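Local coordinates for putative type III secretion protein YscO (Vibrio parahaemolyticus, PDB 4MH6) that is of unknown detailed function but, as a YscO-family protein, probably takes part in type III secretion as a long antiparallel coiled-coil hairpin, at residues Q45-R50 / R125-Q130; D38-A43 / L136-T141; A52-E57 / A115-T120; Q59-S64 / K111-E116. All blocks are in the same frame, centred on the assembly; numbering follows the deposited sequence.

Interaction 1: Q45-R50 / R125-Q130; sequences QRQEYR and RTLLKQ
The carboxamide of Gln47 faces Leu127 of the partner helix with its nitrogen, NE2 lying 3.8 Å from Leu127 CB, while at its other end OE1 sits at the edge of the Arg50 guanidinium, close to that group's plane. There Arg50 NE donates a nearly straight bond to Gln47 OE1 (3.1 Å, 166° at the hydrogen); the donor stands above the amide's own plane. NE2 is bonded in turn to the carboxylate of Glu124, one residue before the segment 125-130, so the buried amide is held at both polar ends and its rotation is fixed. Helix 18-84 and helix 90-167 run antiparallel here as the two arms of a coiled-coil hairpin; the axes of the two segments approach to 9.3 Å, with 169° between their N-to-C directions. With CG anti to the backbone N (chi1 -173°), Gln47 CG lies against the Leu128 backbone, 3.5 Å from Leu128 CA; the bend at chi2 then turns the amide toward Leu127, and the Gln47 and Leu127 side chains cross at about a right angle. Glu48 contributes only its aliphatic part: CG lies 3.8 Å from Leu128 CD1, with CD2 almost as near. The same leucine also packs on Val44 and Val51 of helix 18-84.

Interaction 2: D38-A43 / L136-T141; sequences DRADKA and LQAHKT
Asp41 and His139 reach each other by matching first torsions: in both, CG is turned anti to the carbonyl carbon and lies beside the backbone N, with chi1 -69° in the aspartate and -81° in the histidine. The side chains thus come from opposite directions and meet at the surface, bridging the two helices. The imidazole presents its NE2 edge to the carboxylate, the two planes only 18° apart, and NE2 donates to OD1 of Asp41 at 3.0 Å. OD1 accepts through its syn lone pair, on the side of the other oxygen, and lies in the ring plane of His139. The second oxygen, OD2, is 3.1 Å from the same NE2, so NE2 faces both carboxylate oxygens, the bond to OD2 being weak. This is a polar cross-link between the two arms of the antiparallel helical hairpin, helix 18-84 against helix 90-167. The nearby carboxylate probably stabilises a positive charge on the imidazole, if it carries one. Beside the polar pair, the methyl groups of Ala40 and Ala138 meet head-on, CB to CB at 4.0 Å, where the CA atoms of the same two residues are 7.0 Å apart. Ala135, one residue before the segment 136-141, touches both Ala40 and Asp41, and the His139 ring also packs on Ala37.

Interaction 3: A52-E57 / A115-T120; sequences ANVAAE and AEVKVT
Val117 is the first residue of 115-120 to meet 52-57, within the antiparallel coiled coil that helix 18-84 forms with helix 90-167. The axes of the two segments approach to 9.3 Å and cross at -162°. With chi1 at 178°, Val117 CG1 stands opposite the backbone N across the CA-CB bond and reaches the other helix, where it lies 3.8 Å from Val54 CG1 and 3.7 Å from the carbonyl oxygen Val54 O. The two valines slide past each other in opposite directions, and CG1 of Val117 also nears the backbone of Glu57, 4.2 Å from its carbonyl carbon. Leu58, just beyond the segment 52-57, packs on Val117 as well, helping to bury it. Lys118 points away from 52-57 and rests on Leu58 and Glu62. One turn after Val117 comes Thr120, which divides its two branches between the helices. The Thr120 side chain crosses that of Val54 at about a right angle, its methyl CG2 lying 3.9 Å from Val54 CG1 and 4.1 Å from Val54 CG2. Its hydroxyl turns back to its own helix, where OG1 donates to Glu116 O at 2.9 Å, reaching that oxygen from the face opposite to the one used by Thr120 N.

Interaction 4: Q59-S64 / K111-E116; sequences QKAERS and KQRVAE
Val114 sends its CB toward the segment 59-64 and forks there over Ala61 and Glu62. Its CG2 branch goes in against the helix backbone, 3.7 Å from the carbonyl oxygen Ala61 O and 3.8 Å from the amide nitrogen Glu62 N, and it also meets the methyl of Ala61, with Val114 CG2 to Ala61 CB at 3.8 Å. The other branch, CG1, looks toward the aliphatic part of Glu62 and lies 4.1 Å from Glu62 CG. A chi1 of 170° makes this division, putting CG1 opposite the backbone N and leaving CG2 beside it. The glutamate chain passes the valine at about a right angle and is extended beyond CG.

The small Ala61 probably lets the helices come this close: its CA and that of Val114 are 5.6 Å apart, and the axes of the two segments approach to 8.8 Å at a crossing angle of -157°. Helix 18-84 and helix 90-167 are here packed as the two antiparallel arms of a coiled coil, and Leu58, one residue before the segment 59-64, adds its side chain to the Val114 side. The Ala61 methyl has a further neighbour in Arg113, whose CG comes to 4.2 Å from Ala61 CB; this arginine also packs on Glu57, one turn back along helix 18-84. On the first helix, Ser64 OG donates to Lys60 O, one turn earlier, from above the carbonyl plane and on the face opposite to Ser64 N.

Overall arrangement
All four contacts join the same two helices, 18-84 and 90-167, which run antiparallel as one long hairpin. Going toward the turn along helix 18-84, the order is interaction 2, interaction 1, interaction 3, interaction 4, and helix 90-167 meets them in reverse. Interaction 1 lies near the centre of the chain, with the centres of interactions 2 and 3 each about 13 Å from its own; the centres of interactions 3 and 4 are about 8 Å apart, and these two share Ala115 and Glu116 and touch, while those of 2 and 4 lie about 34 Å apart. Together they join the two arms along the middle of an elongated single-chain rod; interactions 1, 3 and 4 fall within the predicted coiled coil, and interaction 2 lies just outside it.

Interaction 1: Q45-R50 / R125-Q130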
loop_
_atom_site.group_PDB
_atom_site.type_symbol
_atom_site.label_atom_id
_atom_site.label_comp_id
_atom_site.label_asym_id
_atom_site.label_seq_id
_atom_site.Cartn_x
_atom_site.Cartn_y
_atom_site.Cartn_z
ATOM N N GLN A 45 -3.033 5.658 -2.550
ATOM C CA GLN A 45 -2.277 5.957 -3.749
ATOM C C GLN A 45 -0.776 5.704 -3.566
ATOM O O GLN A 45 -0.115 5.085 -4.410
ATOM C CB GLN A 45 -2.539 7.387 -4.143
ATOM C CG GLN A 45 -4.003 7.610 -4.454
ATOM C CD GLN A 45 -4.334 9.037 -4.794
ATOM O OE1 GLN A 45 -3.463 9.830 -5.172
ATOM N NE2 GLN A 45 -5.598 9.374 -4.677
ATOM N N ARG A 46 -0.233 6.168 -2.454
ATOM C CA ARG A 46 1.172 5.966 -2.199
ATOM C C ARG A 46 1.446 4.499 -2.077
ATOM O O ARG A 46 2.521 4.042 -2.472
ATOM C CB ARG A 46 1.621 6.674 -0.920
ATOM C CG ARG A 46 1.662 8.186 -1.026
ATOM C CD ARG A 46 2.352 8.801 0.173
ATOM N NE ARG A 46 1.564 8.622 1.382
ATOM C CZ ARG A 46 0.594 9.467 1.741
ATOM N NH1 ARG A 46 0.301 10.537 0.962
ATOM N NH2 ARG A 46 -0.097 9.251 2.863
ATOM N N GLN A 47 0.485 3.759 -1.512
ATOM C CA GLN A 47 0.673 2.325 -1.307
ATOM C C GLN A 47 0.623 1.571 -2.626
ATOM O O GLN A 47 1.259 0.536 -2.775
ATOM C CB GLN A 47 -0.348 1.752 -0.322
ATOM C CG GLN A 47 -0.072 0.292 0.039
ATOM C CD GLN A 47 1.281 0.105 0.665
ATOM O OE1 GLN A 47 1.776 0.990 1.338
ATOM N NE2 GLN A 47 1.874 -1.052 0.470
ATOM N N GLU A 48 -0.160 2.080 -3.568
ATOM C CA GLU A 48 -0.215 1.489 -4.890
ATOM C C GLU A 48 1.155 1.710 -5.542
ATOM O O GLU A 48 1.614 0.868 -6.312
ATOM C CB GLU A 48 -1.353 2.091 -5.702
ATOM C CG GLU A 48 -2.699 1.608 -5.181
ATOM C CD GLU A 48 -3.904 2.438 -5.618
ATOM O OE1 GLU A 48 -3.727 3.656 -5.847
ATOM O OE2 GLU A 48 -5.043 1.884 -5.670
ATOM N N TYR A 49 1.824 2.818 -5.205
ATOM C CA TYR A 49 3.145 3.080 -5.766
ATOM C C TYR A 49 4.154 2.038 -5.231
ATOM O O TYR A 49 4.954 1.464 -5.984
ATOM C CB TYR A 49 3.616 4.517 -5.454
ATOM C CG TYR A 49 4.989 4.790 -6.013
ATOM C CD1 TYR A 49 6.136 4.519 -5.264
ATOM C CD2 TYR A 49 5.153 5.263 -7.300
ATOM C CE1 TYR A 49 7.397 4.721 -5.784
ATOM C CE2 TYR A 49 6.409 5.485 -7.819
ATOM C CZ TYR A 49 7.522 5.204 -7.055
ATOM O OH TYR A 49 8.776 5.424 -7.571
ATOM N N ARG A 50 4.109 1.826 -3.921
ATOM C CA ARG A 50 4.983 0.859 -3.275
ATOM C C ARG A 50 4.790 -0.530 -3.888
ATOM O O ARG A 50 5.773 -1.215 -4.155
ATOM C CB ARG A 50 4.802 0.866 -1.726
ATOM C CG ARG A 50 5.595 1.978 -1.043
ATOM C CD ARG A 50 5.620 1.928 0.478
ATOM N NE ARG A 50 4.440 2.574 0.988
ATOM C CZ ARG A 50 4.379 3.796 1.521
ATOM N NH1 ARG A 50 5.458 4.525 1.738
ATOM N NH2 ARG A 50 3.196 4.265 1.890
ATOM N N ARG A 125 0.899 -5.798 -0.755
ATOM C CA ARG A 125 -0.480 -5.977 -1.216
ATOM C C ARG A 125 -1.434 -6.118 -0.021
ATOM O O ARG A 125 -2.575 -5.691 -0.061
ATOM C CB ARG A 125 -0.553 -7.204 -2.109
ATOM C CG ARG A 125 0.009 -6.946 -3.490
ATOM C CD ARG A 125 0.333 -8.223 -4.231
ATOM N NE ARG A 125 0.525 -7.979 -5.655
ATOM C CZ ARG A 125 0.965 -8.897 -6.499
ATOM N NH1 ARG A 125 1.282 -10.090 -6.031
ATOM N NH2 ARG A 125 1.119 -8.629 -7.797
ATOM N N THR A 126 -0.939 -6.740 1.044
ATOM C CA THR A 126 -1.747 -6.912 2.229
ATOM C C THR A 126 -1.967 -5.529 2.851
ATOM O O THR A 126 -3.084 -5.224 3.306
ATOM C CB THR A 126 -1.088 -7.880 3.238
ATOM O OG1 THR A 126 -1.011 -9.175 2.660
ATOM C CG2 THR A 126 -1.888 -7.968 4.520
ATOM N N LEU A 127 -0.908 -4.710 2.892
ATOM C CA LEU A 127 -1.055 -3.357 3.436
ATOM C C LEU A 127 -1.979 -2.529 2.560
ATOM O O LEU A 127 -2.767 -1.751 3.057
ATOM C CB LEU A 127 0.281 -2.648 3.548
ATOM C CG LEU A 127 1.235 -3.077 4.643
ATOM C CD1 LEU A 127 2.563 -2.374 4.435
ATOM C CD2 LEU A 127 0.670 -2.734 6.006
ATOM N N LEU A 128 -1.864 -2.686 1.255
ATOM C CA LEU A 128 -2.737 -1.956 0.388
ATOM C C LEU A 128 -4.155 -2.281 0.769
ATOM O O LEU A 128 -4.997 -1.391 0.914
ATOM C CB LEU A 128 -2.493 -2.309 -1.091
ATOM C CG LEU A 128 -3.389 -1.635 -2.138
ATOM C CD1 LEU A 128 -3.493 -0.139 -1.914
ATOM C CD2 LEU A 128 -2.873 -1.893 -3.534
ATOM N N LYS A 129 -4.411 -3.563 0.963
ATOM C CA LYS A 129 -5.741 -4.040 1.326
ATOM C C LYS A 129 -6.234 -3.370 2.615
ATOM O O LYS A 129 -7.388 -2.930 2.673
ATOM C CB LYS A 129 -5.741 -5.568 1.433
ATOM C CG LYS A 129 -7.118 -6.146 1.476
ATOM C CD LYS A 129 -7.155 -7.665 1.446
ATOM C CE LYS A 129 -8.619 -8.141 1.696
ATOM N NZ LYS A 129 -8.741 -9.647 1.727
ATOM N N GLN A 130 -5.357 -3.247 3.619
ATOM C CA GLN A 130 -5.731 -2.584 4.886
ATOM C C GLN A 130 -6.010 -1.097 4.670
ATOM O O GLN A 130 -6.938 -0.546 5.253
ATOM C CB GLN A 130 -4.647 -2.723 5.940
ATOM C CG GLN A 130 -4.116 -4.141 6.062
ATOM C CD GLN A 130 -3.284 -4.367 7.313
ATOM O OE1 GLN A 130 -3.551 -3.774 8.360
ATOM N NE2 GLN A 130 -2.305 -5.264 7.225
#

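Interaction 2: D38-A43 / L136-T141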
loop_
_atom_site.group_PDB
_atom_site.type_symbol
_atom_site.label_atom_id
_atom_site.label_comp_id
_atom_site.label_asym_id
_atom_site.label_seq_id
_atom_site.Cartn_x
_atom_site.Cartn_y
_atom_site.Cartn_z
ATOM N N ASP A 38 -9.362 12.146 2.659
ATOM C CA ASP A 38 -8.404 12.449 1.602
ATOM C C ASP A 38 -7.091 11.842 1.937
ATOM O O ASP A 38 -6.446 11.258 1.080
ATOM C CB ASP A 38 -8.244 13.943 1.374
ATOM C CG ASP A 38 -9.543 14.601 0.930
ATOM O OD1 ASP A 38 -10.564 13.882 0.778
ATOM O OD2 ASP A 38 -9.553 15.840 0.741
ATOM N N ARG A 39 -6.703 11.971 3.202
ATOM C CA ARG A 39 -5.449 11.413 3.688
ATOM C C ARG A 39 -5.454 9.916 3.498
ATOM O O ARG A 39 -4.432 9.332 3.146
ATOM C CB ARG A 39 -5.238 11.699 5.160
ATOM C CG ARG A 39 -5.093 13.152 5.539
ATOM C CD ARG A 39 -4.211 13.178 6.766
ATOM N NE ARG A 39 -4.041 14.490 7.390
ATOM C CZ ARG A 39 -4.489 14.823 8.602
ATOM N NH1 ARG A 39 -5.134 13.934 9.372
ATOM N NH2 ARG A 39 -4.248 16.049 9.064
ATOM N N ALA A 40 -6.609 9.306 3.754
ATOM C CA ALA A 40 -6.771 7.858 3.593
ATOM C C ALA A 40 -6.575 7.455 2.112
ATOM O O ALA A 40 -5.884 6.466 1.836
ATOM C CB ALA A 40 -8.138 7.397 4.121
ATOM N N ASP A 41 -7.189 8.225 1.189
ATOM C CA ASP A 41 -7.071 8.011 -0.256
ATOM C C ASP A 41 -5.621 8.138 -0.704
ATOM O O ASP A 41 -5.126 7.337 -1.476
ATOM C CB ASP A 41 -7.899 9.036 -1.026
ATOM C CG ASP A 41 -9.414 8.839 -0.863
ATOM O OD1 ASP A 41 -9.852 7.767 -0.386
ATOM O OD2 ASP A 41 -10.192 9.758 -1.239
ATOM N N LYS A 42 -4.949 9.163 -0.208
ATOM C CA LYS A 42 -3.568 9.418 -0.546
ATOM C C LYS A 42 -2.701 8.303 -0.018
ATOM O O LYS A 42 -1.725 7.930 -0.648
ATOM C CB LYS A 42 -3.120 10.766 0.036
ATOM C CG LYS A 42 -3.866 11.976 -0.515
ATOM C CD LYS A 42 -3.553 12.156 -1.991
ATOM C CE LYS A 42 -4.408 13.224 -2.676
ATOM N NZ LYS A 42 -4.119 13.177 -4.160
ATOM N N ALA A 43 -3.050 7.770 1.148
ATOM C CA ALA A 43 -2.257 6.680 1.731
ATOM C C ALA A 43 -2.388 5.456 0.830
ATOM O O ALA A 43 -1.458 4.672 0.711
ATOM C CB ALA A 43 -2.713 6.368 3.135
ATOM N N LEU A 136 -12.199 3.126 2.895
ATOM C CA LEU A 136 -13.634 2.854 2.820
ATOM C C LEU A 136 -14.331 3.339 4.100
ATOM O O LEU A 136 -15.355 4.028 4.040
ATOM C CB LEU A 136 -13.888 1.359 2.593
ATOM C CG LEU A 136 -13.495 0.815 1.209
ATOM C CD1 LEU A 136 -13.491 -0.710 1.165
ATOM C CD2 LEU A 136 -14.395 1.385 0.122
ATOM N N GLN A 137 -13.755 2.998 5.251
ATOM C CA GLN A 137 -14.320 3.402 6.529
ATOM C C GLN A 137 -14.302 4.934 6.700
ATOM O O GLN A 137 -15.259 5.518 7.205
ATOM C CB GLN A 137 -13.596 2.706 7.679
ATOM C CG GLN A 137 -14.180 3.023 9.048
ATOM C CD GLN A 137 -15.671 2.661 9.176
ATOM O OE1 GLN A 137 -16.534 3.534 9.452
ATOM N NE2 GLN A 137 -15.991 1.385 8.929
ATOM N N ALA A 138 -13.225 5.578 6.258
ATOM C CA ALA A 138 -13.120 7.022 6.358
ATOM C C ALA A 138 -14.210 7.644 5.516
ATOM O O ALA A 138 -14.795 8.671 5.887
ATOM C CB ALA A 138 -11.777 7.492 5.876
ATOM N N HIS A 139 -14.490 7.028 4.370
ATOM C CA HIS A 139 -15.543 7.556 3.505
ATOM C C HIS A 139 -16.929 7.311 4.083
ATOM O O HIS A 139 -17.780 8.183 3.981
ATOM C CB HIS A 139 -15.430 7.035 2.073
ATOM C CG HIS A 139 -14.415 7.766 1.257
ATOM N ND1 HIS A 139 -14.676 8.992 0.683
ATOM C CD2 HIS A 139 -13.143 7.455 0.914
ATOM C CE1 HIS A 139 -13.608 9.408 0.030
ATOM N NE2 HIS A 139 -12.663 8.495 0.155
ATOM N N LYS A 140 -17.157 6.144 4.691
ATOM C CA LYS A 140 -18.469 5.867 5.278
ATOM C C LYS A 140 -18.742 6.851 6.395
ATOM O O LYS A 140 -19.864 7.302 6.579
ATOM C CB LYS A 140 -18.577 4.433 5.795
ATOM C CG LYS A 140 -18.653 3.414 4.678
ATOM C CD LYS A 140 -18.794 1.987 5.180
ATOM C CE LYS A 140 -18.853 1.025 3.995
ATOM N NZ LYS A 140 -18.980 -0.413 4.370
ATOM N N THR A 141 -17.687 7.203 7.117
ATOM C CA THR A 141 -17.780 8.130 8.237
ATOM C C THR A 141 -18.060 9.563 7.748
ATOM O O THR A 141 -18.866 10.270 8.325
ATOM C CB THR A 141 -16.490 8.042 9.078
ATOM O OG1 THR A 141 -16.376 6.713 9.635
ATOM C CG2 THR A 141 -16.493 9.090 10.184
#

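Interaction 3: A52-E57 / A115-T120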
loop_
_atom_site.group_PDB
_atom_site.type_symbol
_atom_site.label_atom_id
_atom_site.label_comp_id
_atom_site.label_asym_id
_atom_site.label_seq_id
_atom_site.Cartn_x
_atom_site.Cartn_y
_atom_site.Cartn_z
ATOM N N ALA A 52 3.625 -1.370 -6.994
ATOM C CA ALA A 52 4.198 -1.325 -8.329
ATOM C C ALA A 52 5.710 -1.297 -8.279
ATOM O O ALA A 52 6.404 -1.902 -9.099
ATOM C CB ALA A 52 3.697 -0.086 -9.058
ATOM N N ASN A 53 6.238 -0.585 -7.310
ATOM C CA ASN A 53 7.663 -0.494 -7.212
ATOM C C ASN A 53 8.314 -1.835 -6.852
ATOM O O ASN A 53 9.377 -2.187 -7.373
ATOM C CB ASN A 53 8.004 0.495 -6.150
ATOM C CG ASN A 53 9.443 0.788 -6.134
ATOM O OD1 ASN A 53 9.983 1.229 -7.142
ATOM N ND2 ASN A 53 10.096 0.546 -5.004
ATOM N N VAL A 54 7.680 -2.573 -5.937
ATOM C CA VAL A 54 8.203 -3.870 -5.526
ATOM C C VAL A 54 8.055 -4.887 -6.648
ATOM O O VAL A 54 8.940 -5.736 -6.844
ATOM C CB VAL A 54 7.526 -4.378 -4.263
ATOM C CG1 VAL A 54 8.068 -5.748 -3.889
ATOM C CG2 VAL A 54 7.778 -3.406 -3.123
ATOM N N ALA A 55 6.954 -4.799 -7.388
ATOM C CA ALA A 55 6.725 -5.701 -8.509
ATOM C C ALA A 55 7.827 -5.537 -9.547
ATOM O O ALA A 55 8.263 -6.507 -10.154
ATOM C CB ALA A 55 5.368 -5.430 -9.138
ATOM N N ALA A 56 8.274 -4.298 -9.745
ATOM C CA ALA A 56 9.328 -4.011 -10.713
ATOM C C ALA A 56 10.610 -4.634 -10.231
ATOM O O ALA A 56 11.361 -5.171 -11.014
ATOM C CB ALA A 56 9.504 -2.511 -10.897
ATOM N N GLU A 57 10.862 -4.534 -8.932
ATOM C CA GLU A 57 12.049 -5.131 -8.328
ATOM C C GLU A 57 12.033 -6.650 -8.439
ATOM O O GLU A 57 13.081 -7.282 -8.635
ATOM C CB GLU A 57 12.188 -4.698 -6.867
ATOM C CG GLU A 57 12.881 -3.357 -6.705
ATOM C CD GLU A 57 14.350 -3.402 -7.154
ATOM O OE1 GLU A 57 14.903 -2.303 -7.406
ATOM O OE2 GLU A 57 14.959 -4.526 -7.268
ATOM N N ALA A 115 12.713 -14.756 -3.477
ATOM C CA ALA A 115 11.823 -15.191 -2.429
ATOM C C ALA A 115 11.496 -13.999 -1.509
ATOM O O ALA A 115 10.319 -13.722 -1.219
ATOM C CB ALA A 115 12.489 -16.307 -1.641
ATOM N N GLU A 116 12.551 -13.301 -1.070
ATOM C CA GLU A 116 12.425 -12.137 -0.181
ATOM C C GLU A 116 11.550 -11.059 -0.790
ATOM O O GLU A 116 10.690 -10.506 -0.091
ATOM C CB GLU A 116 13.806 -11.583 0.224
ATOM C CG GLU A 116 14.498 -12.451 1.287
ATOM C CD GLU A 116 15.965 -12.088 1.567
ATOM O OE1 GLU A 116 16.753 -11.885 0.606
ATOM O OE2 GLU A 116 16.355 -12.074 2.759
ATOM N N VAL A 117 11.752 -10.782 -2.086
ATOM C CA VAL A 117 10.960 -9.772 -2.784
ATOM C C VAL A 117 9.520 -10.251 -2.968
ATOM O O VAL A 117 8.584 -9.433 -2.903
ATOM C CB VAL A 117 11.550 -9.369 -4.146
ATOM C CG1 VAL A 117 10.636 -8.366 -4.823
ATOM C CG2 VAL A 117 12.925 -8.752 -3.981
ATOM N N LYS A 118 9.318 -11.551 -3.205
ATOM C CA LYS A 118 7.943 -12.055 -3.313
ATOM C C LYS A 118 7.185 -11.893 -2.011
ATOM O O LYS A 118 6.013 -11.566 -2.023
ATOM C CB LYS A 118 7.891 -13.510 -3.715
ATOM C CG LYS A 118 8.149 -13.736 -5.162
ATOM C CD LYS A 118 8.038 -15.197 -5.498
ATOM C CE LYS A 118 8.214 -15.366 -6.988
ATOM N NZ LYS A 118 8.467 -16.777 -7.340
ATOM N N VAL A 119 7.849 -12.143 -0.893
ATOM C CA VAL A 119 7.203 -11.986 0.404
ATOM C C VAL A 119 6.865 -10.504 0.600
ATOM O O VAL A 119 5.799 -10.141 1.103
ATOM C CB VAL A 119 8.121 -12.475 1.563
ATOM C CG1 VAL A 119 7.534 -12.137 2.919
ATOM C CG2 VAL A 119 8.335 -13.960 1.480
ATOM N N THR A 120 7.794 -9.656 0.188
ATOM C CA THR A 120 7.644 -8.240 0.342
ATOM C C THR A 120 6.441 -7.779 -0.432
ATOM O O THR A 120 5.681 -6.941 0.032
ATOM C CB THR A 120 8.910 -7.516 -0.140
ATOM O OG1 THR A 120 9.992 -7.855 0.733
ATOM C CG2 THR A 120 8.731 -6.020 -0.092
#

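Interaction 4: Q59-S64 / K111-E116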
loop_
_atom_site.group_PDB
_atom_site.type_symbol
_atom_site.label_atom_id
_atom_site.label_comp_id
_atom_site.label_asym_id
_atom_site.label_seq_id
_atom_site.Cartn_x
_atom_site.Cartn_y
_atom_site.Cartn_z
ATOM N N GLN A 59 10.443 -8.413 -10.783
ATOM C CA GLN A 59 10.662 -8.685 -12.192
ATOM C C GLN A 59 12.188 -8.741 -12.474
ATOM O O GLN A 59 12.671 -9.704 -13.067
ATOM C CB GLN A 59 9.930 -7.610 -13.006
ATOM C CG GLN A 59 9.449 -8.053 -14.374
ATOM C CD GLN A 59 10.566 -8.287 -15.372
ATOM O OE1 GLN A 59 10.711 -9.395 -15.920
ATOM N NE2 GLN A 59 11.385 -7.252 -15.601
ATOM N N LYS A 60 12.940 -7.741 -11.989
ATOM C CA LYS A 60 14.409 -7.679 -12.160
ATOM C C LYS A 60 15.119 -8.819 -11.487
ATOM O O LYS A 60 16.060 -9.393 -12.045
ATOM C CB LYS A 60 14.984 -6.392 -11.571
ATOM C CG LYS A 60 14.599 -5.148 -12.336
ATOM C CD LYS A 60 15.136 -3.893 -11.672
ATOM C CE LYS A 60 14.656 -2.653 -12.419
ATOM N NZ LYS A 60 15.027 -1.390 -11.719
ATOM N N ALA A 61 14.699 -9.124 -10.261
ATOM C CA ALA A 61 15.307 -10.210 -9.507
ATOM C C ALA A 61 15.172 -11.553 -10.250
ATOM O O ALA A 61 16.120 -12.325 -10.309
ATOM C CB ALA A 61 14.701 -10.288 -8.116
ATOM N N GLU A 62 13.995 -11.812 -10.813
ATOM C CA GLU A 62 13.728 -13.052 -11.561
ATOM C C GLU A 62 14.556 -13.143 -12.834
ATOM O O GLU A 62 15.021 -14.206 -13.217
ATOM C CB GLU A 62 12.247 -13.138 -11.914
ATOM C CG GLU A 62 11.360 -13.228 -10.686
ATOM C CD GLU A 62 9.884 -13.276 -11.008
ATOM O OE1 GLU A 62 9.458 -12.693 -12.034
ATOM O OE2 GLU A 62 9.142 -13.890 -10.207
ATOM N N ARG A 63 14.723 -12.010 -13.486
ATOM C CA ARG A 63 15.503 -11.926 -14.686
ATOM C C ARG A 63 16.956 -12.308 -14.349
ATOM O O ARG A 63 17.604 -13.035 -15.094
ATOM C CB ARG A 63 15.515 -10.488 -15.146
ATOM C CG ARG A 63 15.631 -10.268 -16.638
ATOM C CD ARG A 63 14.237 -10.343 -17.233
ATOM N NE ARG A 63 14.144 -9.568 -18.464
ATOM C CZ ARG A 63 13.002 -9.146 -19.008
ATOM N NH1 ARG A 63 11.827 -9.389 -18.437
ATOM N NH2 ARG A 63 13.043 -8.447 -20.119
ATOM N N SER A 64 17.458 -11.792 -13.225
ATOM C CA SER A 64 18.830 -12.055 -12.785
ATOM C C SER A 64 19.110 -13.527 -12.519
ATOM O O SER A 64 20.181 -14.001 -12.880
ATOM C CB SER A 64 19.167 -11.269 -11.505
ATOM O OG SER A 64 19.044 -9.874 -11.690
ATOM N N LYS A 111 18.340 -16.484 -5.811
ATOM C CA LYS A 111 17.028 -17.098 -5.621
ATOM C C LYS A 111 16.426 -16.630 -4.305
ATOM O O LYS A 111 15.210 -16.559 -4.156
ATOM C CB LYS A 111 17.095 -18.612 -5.532
ATOM C CG LYS A 111 17.598 -19.378 -6.741
ATOM C CD LYS A 111 16.899 -20.726 -6.731
ATOM C CE LYS A 111 17.292 -21.645 -7.868
ATOM N NZ LYS A 111 18.577 -22.362 -7.613
ATOM N N GLN A 112 17.297 -16.362 -3.334
ATOM C CA GLN A 112 16.892 -15.909 -2.014
ATOM C C GLN A 112 16.284 -14.514 -2.139
ATOM O O GLN A 112 15.273 -14.225 -1.524
ATOM C CB GLN A 112 18.116 -15.913 -1.073
ATOM C CG GLN A 112 17.858 -15.465 0.360
ATOM C CD GLN A 112 16.834 -16.332 1.079
ATOM O OE1 GLN A 112 16.773 -17.539 0.862
ATOM N NE2 GLN A 112 16.027 -15.714 1.953
ATOM N N ARG A 113 16.927 -13.659 -2.927
ATOM C CA ARG A 113 16.442 -12.314 -3.193
ATOM C C ARG A 113 15.014 -12.382 -3.790
ATOM O O ARG A 113 14.140 -11.612 -3.388
ATOM C CB ARG A 113 17.362 -11.648 -4.191
ATOM C CG ARG A 113 17.043 -10.212 -4.617
ATOM C CD ARG A 113 17.622 -9.127 -3.708
ATOM N NE ARG A 113 16.700 -8.583 -2.716
ATOM C CZ ARG A 113 16.036 -7.430 -2.859
ATOM N NH1 ARG A 113 16.177 -6.679 -3.952
ATOM N NH2 ARG A 113 15.220 -7.017 -1.899
ATOM N N VAL A 114 14.772 -13.297 -4.732
ATOM C CA VAL A 114 13.431 -13.418 -5.348
ATOM C C VAL A 114 12.384 -13.784 -4.311
ATOM O O VAL A 114 11.299 -13.212 -4.281
ATOM C CB VAL A 114 13.375 -14.453 -6.492
ATOM C CG1 VAL A 114 11.947 -14.705 -6.912
ATOM C CG2 VAL A 114 14.178 -13.983 -7.685
ATOM N N ALA A 115 12.713 -14.756 -3.477
ATOM C CA ALA A 115 11.823 -15.191 -2.429
ATOM C C ALA A 115 11.496 -13.999 -1.509
ATOM O O ALA A 115 10.319 -13.722 -1.219
ATOM C CB ALA A 115 12.489 -16.307 -1.641
ATOM N N GLU A 116 12.551 -13.301 -1.070
ATOM C CA GLU A 116 12.425 -12.137 -0.181
ATOM C C GLU A 116 11.550 -11.059 -0.790
ATOM O O GLU A 116 10.690 -10.506 -0.091
ATOM C CB GLU A 116 13.806 -11.583 0.224
ATOM C CG GLU A 116 14.498 -12.451 1.287
ATOM C CD GLU A 116 15.965 -12.088 1.567
ATOM O OE1 GLU A 116 16.753 -11.885 0.606
ATOM O OE2 GLU A 116 16.355 -12.074 2.759
#